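Local coordinates for ribonucleoside-diphosphate reductase subunit beta (Bacillus halodurans C-125, PDB 2RCC), which provides the small subunit, probably iron-binding, of a ribonucleotide reductase that probably converts ribonucleoside diphosphates to deoxyribonucleotides for DNA synthesis, at residues D263-I268 with D280-I285; F197-R202 with D271-I276. One frame throughout, in Å; residues are numbered along the deposited sequence.

Contact 1 of 2, residues D263-I268 with D280-I285; sequences DWFRYI and DMETYI
One face of the Phe265 ring is covered by Met281, whose CG sits over the ring centre, 3.6 Å from the centroid, in a CH-pi contact. At the ring edge lies Glu282, its OE2 4.3 Å from Phe265 CD2. The second flat group, the Arg266 guanidinium, has the same Glu282 OE2 over one face. Guanidinium and carboxylate planes stand 73° apart. Arg266 NH1 and Glu282 OE2 are 2.8 Å apart, yet no N-H points at the oxygen. This is a salt bridge of charges without a directed hydrogen bond. The bend of Arg266 at chi3 turns the guanidinium back toward Asp263. Arg266 NH2 makes a weak hydrogen bond of 3.5 Å to Asp263 OD1, part of a second salt bridge. Asp263, Arg266 and Glu282 thus form a salt-bridge network.

The contact joins helices 244-268 and 278-295 of the all-helical, ferritin-like fold. The short segments run nearly antiparallel, at 154°, with axes 10.8 Å apart.

Phe265 CG is anti to the backbone N (chi1 165°), which carries the ring across to the other helix. Met281 is a selenomethionine, and its SE lies obliquely 5.1 Å from the ring centroid, a Met-aromatic contact. On the Met281 side, at the root of the ring, Ile285 CD1 comes within 4.5 Å of Phe265 CB. Ser192 of helix 191-202 touches Phe265, Met281 and Ile285, so a third helix packs against this apolar side.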
ATOM      1  N   ASP A 263      31.449   3.242  -7.517  1.00 18.89           N
ATOM      2  CA  ASP A 263      31.974   4.517  -6.980  1.00 20.92           C
ATOM      3  C   ASP A 263      31.576   4.682  -5.513  1.00 18.32           C
ATOM      4  O   ASP A 263      32.395   5.031  -4.670  1.00 17.81           O
ATOM      5  CB  ASP A 263      31.459   5.715  -7.781  1.00 23.23           C
ATOM      6  CG  ASP A 263      32.002   5.773  -9.219  1.00 29.80           C
ATOM      7  OD1 ASP A 263      33.085   5.212  -9.516  1.00 39.66           O
ATOM      8  OD2 ASP A 263      31.312   6.389 -10.069  1.00 46.98           O
ATOM      9  N   TRP A 264      30.308   4.459  -5.231  1.00 20.99           N
ATOM     10  CA  TRP A 264      29.804   4.535  -3.872  0.50 21.51           C
ATOM     11  C   TRP A 264      30.520   3.545  -2.970  1.00 19.60           C
ATOM     12  O   TRP A 264      30.946   3.894  -1.865  1.00 17.79           O
ATOM     13  CB  TRP A 264      28.300   4.321  -3.862  0.50 23.37           C
ATOM     14  CG  TRP A 264      27.565   5.581  -4.171  0.50 26.57           C
ATOM     15  CD1 TRP A 264      27.242   6.105  -5.397  0.50 31.23           C
ATOM     16  CD2 TRP A 264      27.084   6.498  -3.214  0.50 30.96           C
ATOM     17  NE1 TRP A 264      26.574   7.277  -5.253  0.50 32.86           N
ATOM     18  CE2 TRP A 264      26.455   7.545  -3.918  0.50 33.16           C
ATOM     19  CE3 TRP A 264      27.109   6.533  -1.819  0.50 30.31           C
ATOM     20  CZ2 TRP A 264      25.840   8.598  -3.281  0.50 32.32           C
ATOM     21  CZ3 TRP A 264      26.517   7.586  -1.183  0.50 33.11           C
ATOM     22  CH2 TRP A 264      25.897   8.614  -1.908  0.50 31.75           C
ATOM     23  N   PHE A 265      30.621   2.315  -3.438  1.00 19.36           N
ATOM     24  CA  PHE A 265      31.372   1.288  -2.728  1.00 15.82           C
ATOM     25  C   PHE A 265      32.821   1.778  -2.464  1.00 15.94           C
ATOM     26  O   PHE A 265      33.340   1.655  -1.360  1.00 16.61           O
ATOM     27  CB  PHE A 265      31.445   0.014  -3.563  1.00 17.61           C
ATOM     28  CG  PHE A 265      32.480  -0.926  -3.064  1.00 19.88           C
ATOM     29  CD1 PHE A 265      32.307  -1.513  -1.835  1.00 20.47           C
ATOM     30  CD2 PHE A 265      33.670  -1.124  -3.765  1.00 23.73           C
ATOM     31  CE1 PHE A 265      33.290  -2.357  -1.297  1.00 25.19           C
ATOM     32  CE2 PHE A 265      34.661  -1.954  -3.238  1.00 28.05           C
ATOM     33  CZ  PHE A 265      34.442  -2.592  -2.004  1.00 18.87           C
ATOM     34  N   ARG A 266      33.467   2.353  -3.480  1.00 15.84           N
ATOM     35  CA  ARG A 266      34.839   2.834  -3.290  1.00 18.10           C
ATOM     36  C   ARG A 266      34.950   3.975  -2.258  1.00 18.25           C
ATOM     37  O   ARG A 266      35.914   4.071  -1.503  1.00 17.78           O
ATOM     38  CB  ARG A 266      35.436   3.300  -4.611  1.00 16.05           C
ATOM     39  CG  ARG A 266      35.940   2.189  -5.503  1.00 19.68           C
ATOM     40  CD  ARG A 266      36.560   2.776  -6.791  1.00 27.61           C
ATOM     41  NE  ARG A 266      35.615   2.806  -7.906  1.00 38.86           N
ATOM     42  CZ  ARG A 266      35.653   2.038  -9.003  1.00 47.47           C
ATOM     43  NH1 ARG A 266      36.643   1.172  -9.260  1.00 55.83           N
ATOM     44  NH2 ARG A 266      34.692   2.177  -9.908  1.00 56.66           N
ATOM     45  N   TYR A 267      33.962   4.853  -2.277  1.00 17.86           N
ATOM     46  CA  TYR A 267      33.900   6.015  -1.402  1.00 19.67           C
ATOM     47  C   TYR A 267      33.739   5.658   0.070  1.00 20.63           C
ATOM     48  O   TYR A 267      34.397   6.228   0.925  1.00 22.32           O
ATOM     49  CB  TYR A 267      32.702   6.843  -1.868  1.00 20.79           C
ATOM     50  CG  TYR A 267      32.427   8.152  -1.184  1.00 24.38           C
ATOM     51  CD1 TYR A 267      33.416   9.111  -1.080  1.00 22.74           C
ATOM     52  CD2 TYR A 267      31.132   8.489  -0.772  1.00 27.86           C
ATOM     53  CE1 TYR A 267      33.166  10.340  -0.507  1.00 25.10           C
ATOM     54  CE2 TYR A 267      30.863   9.721  -0.213  1.00 22.23           C
ATOM     55  CZ  TYR A 267      31.900  10.642  -0.070  1.00 29.31           C
ATOM     56  OH  TYR A 267      31.682  11.880   0.484  1.00 26.71           O
ATOM     57  N   ILE A 268      32.866   4.710   0.354  1.00 21.16           N
ATOM     58  CA  ILE A 268      32.532   4.340   1.743  1.00 25.33           C
ATOM     59  C   ILE A 268      33.283   3.156   2.337  1.00 23.59           C
ATOM     60  O   ILE A 268      33.582   3.168   3.529  1.00 20.88           O
ATOM     61  CB  ILE A 268      31.005   4.058   1.872  1.00 23.56           C
ATOM     62  CG1 ILE A 268      30.218   5.274   1.435  1.00 27.07           C
ATOM     63  CG2 ILE A 268      30.594   3.705   3.325  1.00 22.68           C
ATOM     64  CD1 ILE A 268      28.766   5.212   1.901  1.00 31.35           C
ATOM     65  N   ASP A 280      36.752  -8.170  -5.952  1.00 17.51           N
ATOM     66  CA  ASP A 280      35.674  -9.142  -5.846  1.00 17.10           C
ATOM     67  C   ASP A 280      34.313  -8.459  -5.734  1.00 17.19           C
ATOM     68  O   ASP A 280      33.357  -8.943  -6.317  1.00 17.47           O
ATOM     69  CB  ASP A 280      35.824 -10.046  -4.601  1.00 16.09           C
ATOM     70  CG  ASP A 280      36.940 -11.114  -4.730  1.00 22.04           C
ATOM     71  OD1 ASP A 280      37.403 -11.440  -5.847  1.00 22.71           O
ATOM     72  OD2 ASP A 280      37.331 -11.641  -3.670  1.00 22.29           O
HETATM   73  N   MSE A 281      34.228  -7.363  -4.975  1.00 16.54           N
HETATM   74  CA  MSE A 281      32.984  -6.621  -4.855  1.00 18.76           C
HETATM   75  C   MSE A 281      32.568  -5.994  -6.187  1.00 18.09           C
HETATM   76  O   MSE A 281      31.399  -5.995  -6.528  1.00 16.27           O
HETATM   77  CB  MSE A 281      33.103  -5.495  -3.796  1.00 20.15           C
HETATM   78  CG  MSE A 281      31.777  -4.769  -3.513  1.00 18.88           C
HETATM   79 SE   MSE A 281      30.449  -5.878  -2.697  0.75 16.17          SE
HETATM   80  CE  MSE A 281      30.928  -5.510  -0.845  1.00 18.76           C
ATOM     81  N   GLU A 282      33.521  -5.420  -6.908  1.00 19.02           N
ATOM     82  CA  GLU A 282      33.227  -4.803  -8.182  1.00 20.76           C
ATOM     83  C   GLU A 282      32.727  -5.857  -9.171  1.00 21.60           C
ATOM     84  O   GLU A 282      31.749  -5.600  -9.866  1.00 24.29           O
ATOM     85  CB  GLU A 282      34.430  -3.976  -8.674  1.00 21.29           C
ATOM     86  CG  GLU A 282      34.565  -2.725  -7.780  1.00 23.57           C
ATOM     87  CD  GLU A 282      35.654  -1.769  -8.166  1.00 25.49           C
ATOM     88  OE1 GLU A 282      36.366  -2.030  -9.134  1.00 43.65           O
ATOM     89  OE2 GLU A 282      35.801  -0.749  -7.454  1.00 31.25           O
ATOM     90  N   THR A 283      33.346  -7.040  -9.175  1.00 20.30           N
ATOM     91  CA  THR A 283      32.904  -8.145 -10.026  1.00 20.84           C
ATOM     92  C   THR A 283      31.490  -8.571  -9.630  1.00 18.21           C
ATOM     93  O   THR A 283      30.689  -8.861 -10.497  1.00 17.10           O
ATOM     94  CB  THR A 283      33.840  -9.333  -9.967  1.00 18.45           C
ATOM     95  OG1 THR A 283      35.169  -8.890 -10.236  1.00 20.48           O
ATOM     96  CG2 THR A 283      33.455 -10.441 -10.986  1.00 21.04           C
ATOM     97  N   TYR A 284      31.208  -8.612  -8.339  1.00 20.57           N
ATOM     98  CA  TYR A 284      29.867  -8.930  -7.823  1.00 21.50           C
ATOM     99  C   TYR A 284      28.821  -7.907  -8.294  1.00 21.97           C
ATOM    100  O   TYR A 284      27.724  -8.288  -8.707  1.00 19.44           O
ATOM    101  CB  TYR A 284      29.895  -9.079  -6.282  1.00 22.62           C
ATOM    102  CG  TYR A 284      28.537  -9.178  -5.623  1.00 25.66           C
ATOM    103  CD1 TYR A 284      27.708 -10.278  -5.844  1.00 27.48           C
ATOM    104  CD2 TYR A 284      28.081  -8.175  -4.764  1.00 24.36           C
ATOM    105  CE1 TYR A 284      26.439 -10.356  -5.237  1.00 33.04           C
ATOM    106  CE2 TYR A 284      26.851  -8.253  -4.160  1.00 29.51           C
ATOM    107  CZ  TYR A 284      26.040  -9.343  -4.385  1.00 27.32           C
ATOM    108  OH  TYR A 284      24.815  -9.372  -3.765  1.00 32.88           O
ATOM    109  N   ILE A 285      29.163  -6.621  -8.270  1.00 21.49           N
ATOM    110  CA  ILE A 285      28.251  -5.579  -8.802  1.00 23.08           C
ATOM    111  C   ILE A 285      27.992  -5.802 -10.324  1.00 22.26           C
ATOM    112  O   ILE A 285      26.855  -5.666 -10.775  1.00 24.04           O
ATOM    113  CB  ILE A 285      28.802  -4.156  -8.548  1.00 23.78           C
ATOM    114  CG1 ILE A 285      28.856  -3.877  -7.038  1.00 25.78           C
ATOM    115  CG2 ILE A 285      27.949  -3.056  -9.284  1.00 21.88           C
ATOM    116  CD1 ILE A 285      29.805  -2.732  -6.661  1.00 21.36           C
TER

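Contact 2 of 2, residues F197-R202 with D271-I276; sequences FYNLAR and DKIPGI
A type II beta turn, Ile273 to Ile276, lies in the loop between helices 244-268 and 278-295 and packs on helix 191-202. Asn199 of that helix makes the main contact. With chi1 at 180°, the Asn199 amide stands opposite its backbone N and extends to the turn. Asn199 ND2 donates to Pro274 O at 3.0 Å, with an N-H...O angle of 161°. The carbonyl oxygen lies close to the amide plane, and the donor lies in the carbonyl plane.

The other end of the amide is held from its own helix. Arg202 approaches side-on and gives two bonds to Asn199 OD1, from NE at 2.9 Å and from NH2 at 3.1 Å. The NH2 bond arrives almost straight off the C=O. OD1 lies at the edge of the guanidinium, in its plane. Trp312 forms a cation-pi contact with Arg202 and also touches Asn199.

Gly275 faces this amide. A beta carbon there would clash with Asn199 OD1 and, at its positive phi (91°), press against Pro274 O. Ile276 lies alongside the Asn199 side chain; in one of its two conformers, Ile276 CG1 is 3.5 Å from Asn199 ND2. A leucine in place of Asn199 would probably leave Pro274 O without this donor and Arg202 NE and NH2 without their shared acceptor.

The positive guanidinium of Arg202 would probably polarise the amide and may strengthen the ND2 hydrogen bond to Pro274 O.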
ATOM      1  N   PHE A 197      26.850  -5.618   5.485  1.00 17.54           N
ATOM      2  CA  PHE A 197      26.154  -6.151   6.621  1.00 17.19           C
ATOM      3  C   PHE A 197      26.268  -7.679   6.677  1.00 16.77           C
ATOM      4  O   PHE A 197      26.519  -8.245   7.751  1.00 21.24           O
ATOM      5  CB  PHE A 197      24.699  -5.667   6.650  1.00 18.07           C
ATOM      6  CG  PHE A 197      24.579  -4.183   6.805  1.00 16.33           C
ATOM      7  CD1 PHE A 197      25.021  -3.563   7.953  1.00 18.21           C
ATOM      8  CD2 PHE A 197      24.068  -3.406   5.799  1.00 21.15           C
ATOM      9  CE1 PHE A 197      24.927  -2.197   8.096  1.00 17.61           C
ATOM     10  CE2 PHE A 197      23.973  -2.039   5.947  1.00 22.18           C
ATOM     11  CZ  PHE A 197      24.409  -1.450   7.091  1.00 20.53           C
ATOM     12  N   TYR A 198      26.121  -8.338   5.525  1.00 18.38           N
ATOM     13  CA  TYR A 198      26.241  -9.804   5.490  1.00 19.10           C
ATOM     14  C   TYR A 198      27.663 -10.260   5.797  1.00 19.67           C
ATOM     15  O   TYR A 198      27.841 -11.333   6.392  1.00 18.83           O
ATOM     16  CB  TYR A 198      25.800 -10.381   4.134  1.00 19.96           C
ATOM     17  CG  TYR A 198      24.378 -10.059   3.711  1.00 22.62           C
ATOM     18  CD1 TYR A 198      23.321 -10.053   4.622  1.00 30.98           C
ATOM     19  CD2 TYR A 198      24.082  -9.817   2.369  1.00 23.32           C
ATOM     20  CE1 TYR A 198      22.016  -9.770   4.204  1.00 28.51           C
ATOM     21  CE2 TYR A 198      22.808  -9.543   1.954  1.00 24.54           C
ATOM     22  CZ  TYR A 198      21.787  -9.528   2.871  1.00 28.34           C
ATOM     23  OH  TYR A 198      20.537  -9.259   2.421  1.00 28.55           O
ATOM     24  N   ASN A 199      28.665  -9.459   5.400  1.00 16.63           N
ATOM     25  CA  ASN A 199      30.076  -9.776   5.687  1.00 19.15           C
ATOM     26  C   ASN A 199      30.298  -9.780   7.191  1.00 20.88           C
ATOM     27  O   ASN A 199      31.108 -10.549   7.691  1.00 23.71           O
ATOM     28  CB  ASN A 199      31.023  -8.771   4.993  1.00 17.83           C
ATOM     29  CG  ASN A 199      32.514  -9.050   5.262  1.00 19.50           C
ATOM     30  OD1 ASN A 199      33.024 -10.116   4.945  1.00 20.92           O
ATOM     31  ND2 ASN A 199      33.206  -8.070   5.820  1.00 21.68           N
ATOM     32  N   LEU A 200      29.619  -8.903   7.926  1.00 19.56           N
ATOM     33  CA  LEU A 200      29.731  -8.913   9.405  1.00 18.51           C
ATOM     34  C   LEU A 200      29.106 -10.159  10.016  1.00 19.23           C
ATOM     35  O   LEU A 200      29.722 -10.835  10.855  1.00 20.73           O
ATOM     36  CB  LEU A 200      29.106  -7.645  10.043  1.00 19.41           C
ATOM     37  CG  LEU A 200      29.808  -6.302   9.778  1.00 17.39           C
ATOM     38  CD1 LEU A 200      29.041  -5.131  10.362  1.00 17.92           C
ATOM     39  CD2 LEU A 200      31.240  -6.307  10.342  1.00 24.51           C
ATOM     40  N   ALA A 201      27.923 -10.495   9.534  1.00 18.73           N
ATOM     41  CA  ALA A 201      27.114 -11.559  10.090  1.00 19.53           C
ATOM     42  C   ALA A 201      27.644 -12.940   9.776  1.00 20.26           C
ATOM     43  O   ALA A 201      27.504 -13.817  10.609  1.00 18.36           O
ATOM     44  CB  ALA A 201      25.660 -11.410   9.656  1.00 20.11           C
ATOM     45  N   ARG A 202      28.312 -13.128   8.628  1.00 19.38           N
ATOM     46  CA  ARG A 202      28.896 -14.440   8.310  1.00 22.27           C
ATOM     47  C   ARG A 202      30.022 -14.762   9.291  1.00 22.14           C
ATOM     48  O   ARG A 202      30.331 -15.925   9.474  1.00 18.93           O
ATOM     49  CB  ARG A 202      29.382 -14.507   6.865  1.00 23.88           C
ATOM     50  CG  ARG A 202      30.658 -13.726   6.598  1.00 23.07           C
ATOM     51  CD  ARG A 202      30.831 -13.512   5.154  1.00 27.38           C
ATOM     52  NE  ARG A 202      32.097 -12.873   4.831  1.00 27.36           N
ATOM     53  CZ  ARG A 202      33.251 -13.510   4.706  1.00 23.66           C
ATOM     54  NH1 ARG A 202      33.323 -14.829   4.835  1.00 28.21           N
ATOM     55  NH2 ARG A 202      34.340 -12.819   4.428  1.00 21.33           N
ATOM     56  N   ASP A 271      39.033  -0.487   0.305  1.00 18.04           N
ATOM     57  CA  ASP A 271      39.881  -1.590   0.771  1.00 17.82           C
ATOM     58  C   ASP A 271      40.069  -1.552   2.302  1.00 17.49           C
ATOM     59  O   ASP A 271      41.041  -2.066   2.810  1.00 20.40           O
ATOM     60  CB  ASP A 271      41.244  -1.544   0.028  1.00 19.86           C
ATOM     61  CG  ASP A 271      42.071  -0.284   0.332  1.00 23.00           C
ATOM     62  OD1 ASP A 271      41.562   0.659   0.973  1.00 23.29           O
ATOM     63  OD2 ASP A 271      43.239  -0.226  -0.101  1.00 28.39           O
ATOM     64  N   LYS A 272      39.133  -0.959   3.035  1.00 14.91           N
ATOM     65  CA  LYS A 272      39.289  -0.720   4.475  1.00 16.69           C
ATOM     66  C   LYS A 272      38.636  -1.747   5.407  1.00 18.51           C
ATOM     67  O   LYS A 272      38.847  -1.694   6.636  1.00 16.02           O
ATOM     68  CB  LYS A 272      38.693   0.649   4.818  1.00 18.76           C
ATOM     69  CG  LYS A 272      39.413   1.876   4.206  1.00 26.86           C
ATOM     70  CD  LYS A 272      40.617   2.280   5.041  1.00 36.30           C
ATOM     71  CE  LYS A 272      41.527   3.349   4.381  1.00 39.15           C
ATOM     72  NZ  LYS A 272      40.795   4.605   4.074  1.00 41.50           N
ATOM     73  N   ILE A 273      37.881  -2.685   4.852  1.00 19.53           N
ATOM     74  CA  ILE A 273      37.087  -3.593   5.687  1.00 18.35           C
ATOM     75  C   ILE A 273      37.567  -5.017   5.556  1.00 18.02           C
ATOM     76  O   ILE A 273      37.540  -5.568   4.463  1.00 18.06           O
ATOM     77  CB  ILE A 273      35.594  -3.521   5.310  1.00 17.42           C
ATOM     78  CG1 ILE A 273      35.064  -2.079   5.487  1.00 20.78           C
ATOM     79  CG2 ILE A 273      34.777  -4.523   6.149  1.00 16.02           C
ATOM     80  CD1 ILE A 273      35.132  -1.535   6.988  1.00 15.78           C
ATOM     81  N   PRO A 274      37.974  -5.627   6.668  1.00 18.34           N
ATOM     82  CA  PRO A 274      38.388  -7.008   6.628  1.00 18.56           C
ATOM     83  C   PRO A 274      37.315  -7.914   5.995  1.00 19.32           C
ATOM     84  O   PRO A 274      36.133  -7.762   6.258  1.00 17.27           O
ATOM     85  CB  PRO A 274      38.569  -7.360   8.121  1.00 19.42           C
ATOM     86  CG  PRO A 274      38.921  -6.033   8.766  1.00 20.36           C
ATOM     87  CD  PRO A 274      38.071  -5.061   8.042  1.00 18.71           C
ATOM     88  N   GLY A 275      37.724  -8.806   5.127  1.00 19.57           N
ATOM     89  CA  GLY A 275      36.772  -9.698   4.501  1.00 20.03           C
ATOM     90  C   GLY A 275      36.172  -9.234   3.196  1.00 20.24           C
ATOM     91  O   GLY A 275      35.568 -10.059   2.539  1.00 20.19           O
ATOM     92  N   ILE A 276      36.351  -7.954   2.821  1.00 18.50           N
ATOM     93  CA  ILE A 276      35.823  -7.427   1.567  0.50 19.58           C
ATOM     94  C   ILE A 276      36.979  -7.033   0.653  1.00 19.10           C
ATOM     95  O   ILE A 276      37.705  -6.087   0.940  1.00 20.53           O
ATOM     96  CB  ILE A 276      34.916  -6.205   1.789  0.50 20.59           C
ATOM     97  CG1 ILE A 276      33.772  -6.513   2.762  0.50 25.59           C
ATOM     98  CG2 ILE A 276      34.342  -5.720   0.453  0.50 21.77           C
ATOM     99  CD1 ILE A 276      32.817  -7.577   2.292  0.50 26.02           C
TER

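Contacts 1 and 2 have centres 12 Å apart and are joined through the loop between helices 244-268 and 278-295. This loop holds the turn of contact 2, and its two helices pair in contact 1. Ile276 of contact 2 links it to contact 1: in one of its two conformers, Ile276 CG2 is 3.7 Å from Met281 CE and 3.9 Å from Phe265 CE1. Helix 191-202 serves both. Ser192 and Ala195 meet the apolar side of contact 1, and Asn199 and Arg202 reach contact 2 farther along. Both contacts lie away from the predicted di-iron ligands and from Tyr126, so they are structural packing. A bound PEG, probably from the crystallisation liquor, lies about 4 Å from the Arg202 side chain.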